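PDB 6D2Y: PbSGBP-B lipoprotein from Prevotella bryantii B14, which probably binds polysaccharide at the bacterial cell surface as a lipoprotein of a polysaccharide utilization locus, and carries a bound magnesium ion. Local coordinates for residues Ala58-Thr63 / Val100-Pro105; Val108-Tyr113 / Asp125-Ile130; Gly262-Thr267 / Thr446-Ile451. All coordinates share one frame; numbering follows the deposited sequence.

Contacts 1 and 2 belong to one beta sheet near the N-terminal end of the chain; their centres lie 10 Å apart. Strand 57-59 of contact 1 runs beside strand 121-129 of contact 2, and A58 probably hydrogen-bonds to both Q127 and T129. The side chain of A58 packs on F126, and L60 packs on I130. Contact 3 is remote, on the opposite side of the chain's centre, in the family region for xyloglucan binding. Its centre is about 51 Å from that of contact 1 and about 55 Å from that of contact 2. None of the three lies at the magnesium site of D225, D227, S255, N257 and D452.

Contact 1: Ala58-Thr63 / Val100-Pro105; sequences ASLQST and VPNEIP
V100 meets the S59-S62 turn through both its backbone and its side chain. V100 N donates to S62 O at 2.8 Å, a nearly straight bond. This is the main tie between the turn and the start of the 100-105 loop. Q61 N adds only a weak, bent bond to V100 O. The valine side chain points at the turn. Its CG2 branch sits anti to its own carbonyl carbon, which brings it to 3.4 Å from S62 O. The same methyl touches the CB of A58, while V100 CB rests 3.6 Å from S59 O.

L60 makes the second patch. Its side chain crosses that of N102 at about a right angle. The two methyls press against loop carbonyl oxygens: L60 CD2 is 3.2 Å from P101 O, and CD1 is 3.3 Å from N102 O. L60 CD1 also reaches the CG1 branch of I104. At the surface, Q61 and N102 bring their amides together with planes 32° apart. Q61 NE2 comes within 2.8 Å of N102 OD1, but the angle is too poor for a hydrogen bond.

The turn is also braced from within. S59 O accepts from both S62 N and S62 OG, on the same face of its carbonyl plane. The hydroxyl, 3.0 Å from S59 O, stands well above that plane. Further out, V100 and L60 both pack on V128 of strand 121-129, and V100 also meets F79. The arrangement is a type II beta turn, S59 to S62, following on from strand 57-59, an outermost strand of a mixed beta sheet. It is fastened to the irregular loop that follows strand 95-99.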
# COMPACT_ATOMS: atom_id res chain seq x y z
N ALA A 58 9.22 14.66 24.52
CA ALA A 58 9.19 15.67 23.47
C ALA A 58 9.58 15.03 22.15
O ALA A 58 10.42 14.12 22.13
CB ALA A 58 10.13 16.84 23.79
N SER A 59 8.98 15.50 21.07
CA SER A 59 9.27 14.97 19.75
C SER A 59 10.62 15.48 19.26
O SER A 59 11.24 16.36 19.87
CB SER A 59 8.18 15.36 18.76
OG SER A 59 6.89 15.17 19.32
N LEU A 60 11.07 14.93 18.14
CA LEU A 60 12.27 15.45 17.49
C LEU A 60 12.04 16.88 17.03
O LEU A 60 10.94 17.25 16.62
CB LEU A 60 12.65 14.56 16.30
CG LEU A 60 12.84 13.07 16.58
CD1 LEU A 60 12.82 12.28 15.28
CD2 LEU A 60 14.15 12.83 17.33
N GLN A 61 13.09 17.69 17.12
CA GLN A 61 13.11 19.11 16.79
C GLN A 61 12.24 19.96 17.71
O GLN A 61 12.09 21.16 17.47
CB GLN A 61 12.68 19.38 15.33
CG GLN A 61 13.81 19.28 14.32
CD GLN A 61 13.31 18.94 12.94
OE1 GLN A 61 12.30 18.25 12.78
NE2 GLN A 61 14.02 19.42 11.92
N SER A 62 11.65 19.37 18.75
CA SER A 62 10.87 20.16 19.69
C SER A 62 11.78 21.02 20.55
O SER A 62 12.83 20.57 21.02
CB SER A 62 10.03 19.24 20.58
OG SER A 62 9.14 18.45 19.81
N THR A 63 11.38 22.27 20.75
CA THR A 63 12.13 23.20 21.58
C THR A 63 11.55 23.18 22.99
O THR A 63 10.37 23.50 23.18
CB THR A 63 12.09 24.61 20.99
OG1 THR A 63 12.48 24.56 19.61
CG2 THR A 63 13.04 25.53 21.73
N VAL A 100 15.43 19.44 20.83
CA VAL A 100 15.80 18.02 20.71
C VAL A 100 16.38 17.77 19.32
O VAL A 100 15.81 18.24 18.32
CB VAL A 100 14.58 17.13 20.97
CG1 VAL A 100 14.98 15.67 21.05
CG2 VAL A 100 13.87 17.56 22.24
N PRO A 101 17.50 17.05 19.21
CA PRO A 101 18.07 16.77 17.88
C PRO A 101 17.08 16.03 17.00
O PRO A 101 16.15 15.37 17.46
CB PRO A 101 19.30 15.91 18.20
CG PRO A 101 19.67 16.29 19.59
CD PRO A 101 18.37 16.57 20.29
N ASN A 102 17.31 16.14 15.68
CA ASN A 102 16.38 15.57 14.71
C ASN A 102 16.62 14.08 14.47
O ASN A 102 15.69 13.37 14.08
CB ASN A 102 16.47 16.33 13.39
CG ASN A 102 15.22 16.18 12.53
OD1 ASN A 102 15.06 16.85 11.51
ND2 ASN A 102 14.31 15.32 12.97
N GLU A 103 17.84 13.60 14.70
CA GLU A 103 18.19 12.24 14.32
C GLU A 103 17.60 11.22 15.29
O GLU A 103 17.51 11.47 16.50
CB GLU A 103 19.71 12.09 14.25
CG GLU A 103 20.34 12.82 13.08
CD GLU A 103 19.69 12.47 11.76
OE1 GLU A 103 19.45 11.26 11.51
OE2 GLU A 103 19.42 13.39 10.96
N ILE A 104 17.21 10.08 14.75
CA ILE A 104 16.70 8.97 15.57
C ILE A 104 17.86 8.39 16.38
O ILE A 104 18.93 8.11 15.81
CB ILE A 104 16.05 7.91 14.68
CG1 ILE A 104 14.62 8.31 14.32
CG2 ILE A 104 16.07 6.55 15.37
CD1 ILE A 104 14.22 7.90 12.92
N PRO A 105 17.70 8.18 17.68
CA PRO A 105 18.80 7.60 18.47
C PRO A 105 19.00 6.13 18.15
O PRO A 105 18.04 5.36 18.01
CB PRO A 105 18.33 7.80 19.92
CG PRO A 105 16.83 7.85 19.82
CD PRO A 105 16.53 8.52 18.51

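Contact 2: Val108-Tyr113 / Asp125-Ile130; sequences VTDKMY and DFQVTI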
# COMPACT_ATOMS: atom_id res chain seq x y z
N VAL A 108 18.83 3.85 22.71
CA VAL A 108 17.89 4.67 23.45
C VAL A 108 17.96 4.30 24.92
O VAL A 108 17.89 3.12 25.29
CB VAL A 108 16.46 4.51 22.90
CG1 VAL A 108 16.06 3.04 22.81
CG2 VAL A 108 15.45 5.28 23.75
N THR A 109 18.13 5.31 25.78
CA THR A 109 18.15 5.10 27.21
C THR A 109 17.11 5.93 27.94
O THR A 109 17.00 5.82 29.17
CB THR A 109 19.54 5.40 27.79
OG1 THR A 109 20.00 6.67 27.31
CG2 THR A 109 20.53 4.32 27.37
N ASP A 110 16.34 6.75 27.23
CA ASP A 110 15.32 7.62 27.83
C ASP A 110 15.92 8.49 28.92
O ASP A 110 15.41 8.59 30.04
CB ASP A 110 14.14 6.80 28.36
CG ASP A 110 13.28 6.23 27.25
OD1 ASP A 110 13.38 6.71 26.10
OD2 ASP A 110 12.48 5.31 27.53
N LYS A 111 17.04 9.12 28.59
CA LYS A 111 17.71 10.05 29.48
C LYS A 111 18.32 11.18 28.66
O LYS A 111 18.74 10.98 27.52
CB LYS A 111 18.81 9.36 30.31
CG LYS A 111 18.27 8.32 31.29
CD LYS A 111 19.38 7.53 31.97
CE LYS A 111 18.81 6.32 32.70
NZ LYS A 111 17.78 6.72 33.70
N MSE A 112 18.34 12.37 29.25
CA MSE A 112 19.06 13.51 28.69
C MSE A 112 20.30 13.73 29.55
O MSE A 112 20.18 14.01 30.74
CB MSE A 112 18.19 14.76 28.65
CG MSE A 112 18.93 16.09 28.84
SE MSE A 112 17.77 17.65 28.58
CE MSE A 112 17.12 17.83 30.38
N TYR A 113 21.48 13.59 28.96
CA TYR A 113 22.73 13.66 29.71
C TYR A 113 23.24 15.09 29.70
O TYR A 113 23.45 15.68 28.64
CB TYR A 113 23.76 12.70 29.12
CG TYR A 113 23.29 11.27 29.04
CD1 TYR A 113 23.47 10.40 30.11
CD2 TYR A 113 22.65 10.79 27.91
CE1 TYR A 113 23.03 9.08 30.04
CE2 TYR A 113 22.21 9.48 27.83
CZ TYR A 113 22.41 8.63 28.90
OH TYR A 113 21.97 7.33 28.84
N ASP A 125 16.17 11.72 33.52
CA ASP A 125 15.26 10.84 32.79
C ASP A 125 14.30 11.65 31.93
O ASP A 125 13.56 12.50 32.45
CB ASP A 125 14.49 9.95 33.76
CG ASP A 125 15.37 8.96 34.48
OD1 ASP A 125 16.61 9.09 34.39
OD2 ASP A 125 14.83 8.05 35.14
N PHE A 126 14.32 11.40 30.63
CA PHE A 126 13.50 12.15 29.68
C PHE A 126 13.42 11.36 28.38
O PHE A 126 14.45 10.90 27.87
CB PHE A 126 14.10 13.54 29.43
CG PHE A 126 13.23 14.45 28.61
CD1 PHE A 126 13.47 14.62 27.25
CD2 PHE A 126 12.17 15.13 29.19
CE1 PHE A 126 12.67 15.45 26.49
CE2 PHE A 126 11.37 15.96 28.43
CZ PHE A 126 11.62 16.12 27.08
N GLN A 127 12.21 11.20 27.86
CA GLN A 127 11.98 10.38 26.68
C GLN A 127 11.90 11.25 25.43
O GLN A 127 11.33 12.34 25.45
CB GLN A 127 10.69 9.57 26.82
CG GLN A 127 10.54 8.87 28.15
CD GLN A 127 9.16 8.29 28.35
OE1 GLN A 127 8.87 7.18 27.90
NE2 GLN A 127 8.29 9.03 29.02
N VAL A 128 12.49 10.76 24.34
CA VAL A 128 12.40 11.41 23.04
C VAL A 128 11.32 10.68 22.25
O VAL A 128 11.48 9.50 21.91
CB VAL A 128 13.74 11.40 22.30
CG1 VAL A 128 13.56 11.85 20.86
CG2 VAL A 128 14.75 12.29 23.02
N THR A 129 10.22 11.37 21.98
CA THR A 129 9.08 10.75 21.31
C THR A 129 9.39 10.54 19.84
O THR A 129 9.75 11.48 19.13
CB THR A 129 7.83 11.62 21.48
OG1 THR A 129 7.28 11.40 22.79
CG2 THR A 129 6.79 11.27 20.43
N ILE A 130 9.26 9.29 19.38
CA ILE A 130 9.48 8.93 17.99
C ILE A 130 8.17 8.38 17.43
O ILE A 130 7.38 7.77 18.15
CB ILE A 130 10.62 7.89 17.85
CG1 ILE A 130 11.89 8.41 18.52
CG2 ILE A 130 10.90 7.58 16.38
CD1 ILE A 130 12.61 9.49 17.74
O HOH W 1 14.15 8.48 24.26
O HOH W 2 16.18 12.02 26.08
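K111 and D125 pair across the strands as an antiparallel non-hydrogen-bonded pair in the beta hairpin of strands 111-116 and 121-129. Their CA atoms are 4.2 Å apart.

The same pair carries the charged contact. The two side chains run alongside each other, pointing the same way. A bend at the last torsion of K111 (chi4 -56°) brings NZ to 2.7 Å from D125 OD1, from above the carboxylate plane. This is a salt bridge. The aliphatic CB of K111 lies over one face of the Y113 ring, offset toward its rim.

One direct backbone bond crosses here: F126 N donates to D110 O at 3.1 Å. Apolar contact is slight: CB of M112, a selenomethionine, is 4.3 Å from F126 CB. Both side chains also pack on I43 of strand 39-45.

D110 and Q127 cross with carboxylate and amide planes 72° apart, and D110 OD2 has a salt bridge to K206.

Two waters bridge the segments. One donates to F126 O and, weakly, to K111 O. The second accepts from V128 N at 2.8 Å and donates to D110 OD1 at 2.7 Å.

Contact 3: Gly262-Thr267 / Thr446-Ile451; sequences GNTGVT and TPIIKI
G262-V266 and T446-I448 meet in a contact without hydrogen bonds, beside two paired strands of an antiparallel sheet. Residues N263-V266 form a type II beta turn just after strand 258-261. T446 and P447 come before strand 449-458 in the chain. The two strands are antiparallel neighbours, and I449 and I451 bond through their backbones to I261 and M259. The contact lies next to that pairing, where the two chain segments are no longer hydrogen-bonded to each other, in the family region for xyloglucan binding.

The backbones meet instead through two weak CA-H...O contacts. G262 CA approaches P447 O at 3.5 Å. T446 CA approaches V266 O at 3.2 Å. G262, with positive phi and no side chain, lets its CA come close to P447 O.

Side-chain carbons pack against oxygens in and beside the turn. CG2 of T446 lies against the end of the turn, 3.5 Å from V266 O, and also reaches OG1 of T267, whose side chain it crosses obliquely. P447 CD lies near V266 O as well, and its ring packs on M268.

I448 holds the other end of the turn. Its side chain lies alongside that of N263, pointing the same way, and CG1 sits 3.6 Å from N263 C. The chain is extended beyond CG1 (chi2 -167°), which carries CD1 on to T264, 3.5 Å from its OG1.

The start of the turn is steadied from within. T264 N donates to N263 OD1 at 2.8 Å, from 37° out of the amide plane.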
# COMPACT_ATOMS: atom_id res chain seq x y z
N GLY A 262 -1.52 -12.15 -21.92
CA GLY A 262 -0.39 -12.40 -22.78
C GLY A 262 0.02 -13.86 -22.76
O GLY A 262 -0.51 -14.69 -22.02
N ASN A 263 1.00 -14.18 -23.60
CA ASN A 263 1.52 -15.53 -23.70
C ASN A 263 2.90 -15.48 -24.33
O ASN A 263 3.37 -14.43 -24.76
CB ASN A 263 0.57 -16.43 -24.50
CG ASN A 263 0.64 -17.89 -24.08
OD1 ASN A 263 1.53 -18.28 -23.32
ND2 ASN A 263 -0.29 -18.70 -24.57
N THR A 264 3.54 -16.65 -24.38
CA THR A 264 4.90 -16.73 -24.90
C THR A 264 4.92 -16.39 -26.38
O THR A 264 4.17 -16.96 -27.18
CB THR A 264 5.47 -18.13 -24.68
OG1 THR A 264 5.07 -18.61 -23.38
CG2 THR A 264 6.99 -18.10 -24.76
N GLY A 265 5.79 -15.44 -26.76
CA GLY A 265 5.95 -15.06 -28.14
C GLY A 265 4.91 -14.10 -28.68
O GLY A 265 5.02 -13.68 -29.84
N VAL A 266 3.90 -13.73 -27.89
CA VAL A 266 2.88 -12.78 -28.32
C VAL A 266 3.45 -11.37 -28.14
O VAL A 266 3.69 -10.92 -27.02
CB VAL A 266 1.58 -12.95 -27.54
CG1 VAL A 266 0.47 -12.12 -28.16
CG2 VAL A 266 1.19 -14.42 -27.50
N THR A 267 3.66 -10.67 -29.25
CA THR A 267 4.37 -9.40 -29.23
C THR A 267 3.44 -8.26 -28.85
O THR A 267 2.32 -8.15 -29.36
CB THR A 267 5.00 -9.13 -30.59
OG1 THR A 267 6.01 -10.11 -30.85
CG2 THR A 267 5.64 -7.74 -30.63
N THR A 446 7.25 -9.24 -25.13
CA THR A 446 6.30 -10.35 -25.19
C THR A 446 5.93 -10.66 -23.75
O THR A 446 6.44 -11.62 -23.15
CB THR A 446 6.90 -11.57 -25.89
OG1 THR A 446 8.11 -11.96 -25.24
CG2 THR A 446 7.19 -11.26 -27.36
N PRO A 447 5.04 -9.87 -23.15
CA PRO A 447 4.81 -9.98 -21.71
C PRO A 447 3.85 -11.10 -21.36
O PRO A 447 2.92 -11.43 -22.10
CB PRO A 447 4.20 -8.61 -21.36
CG PRO A 447 3.46 -8.23 -22.60
CD PRO A 447 4.24 -8.80 -23.77
N ILE A 448 4.11 -11.71 -20.20
CA ILE A 448 3.23 -12.70 -19.59
C ILE A 448 2.92 -12.21 -18.19
O ILE A 448 3.82 -12.06 -17.36
CB ILE A 448 3.87 -14.09 -19.55
CG1 ILE A 448 3.92 -14.70 -20.96
CG2 ILE A 448 3.09 -15.00 -18.61
CD1 ILE A 448 4.24 -16.19 -20.98
N ILE A 449 1.64 -11.94 -17.93
CA ILE A 449 1.19 -11.43 -16.64
C ILE A 449 0.15 -12.40 -16.10
O ILE A 449 -0.95 -12.52 -16.65
CB ILE A 449 0.61 -10.01 -16.75
CG1 ILE A 449 1.69 -9.03 -17.17
CG2 ILE A 449 -0.05 -9.61 -15.44
CD1 ILE A 449 1.15 -7.70 -17.64
N LYS A 450 0.50 -13.08 -15.02
CA LYS A 450 -0.41 -13.98 -14.34
C LYS A 450 -0.98 -13.28 -13.12
O LYS A 450 -0.23 -12.70 -12.32
CB LYS A 450 0.30 -15.28 -13.95
CG LYS A 450 0.90 -15.98 -15.16
CD LYS A 450 1.55 -17.31 -14.80
CE LYS A 450 2.09 -17.99 -16.04
NZ LYS A 450 2.85 -19.23 -15.71
N ILE A 451 -2.30 -13.30 -12.99
CA ILE A 451 -3.00 -12.57 -11.94
C ILE A 451 -3.87 -13.55 -11.17
O ILE A 451 -4.50 -14.43 -11.76
CB ILE A 451 -3.84 -11.42 -12.54
CG1 ILE A 451 -2.92 -10.34 -13.11
CG2 ILE A 451 -4.77 -10.82 -11.50
CD1 ILE A 451 -3.62 -9.31 -13.96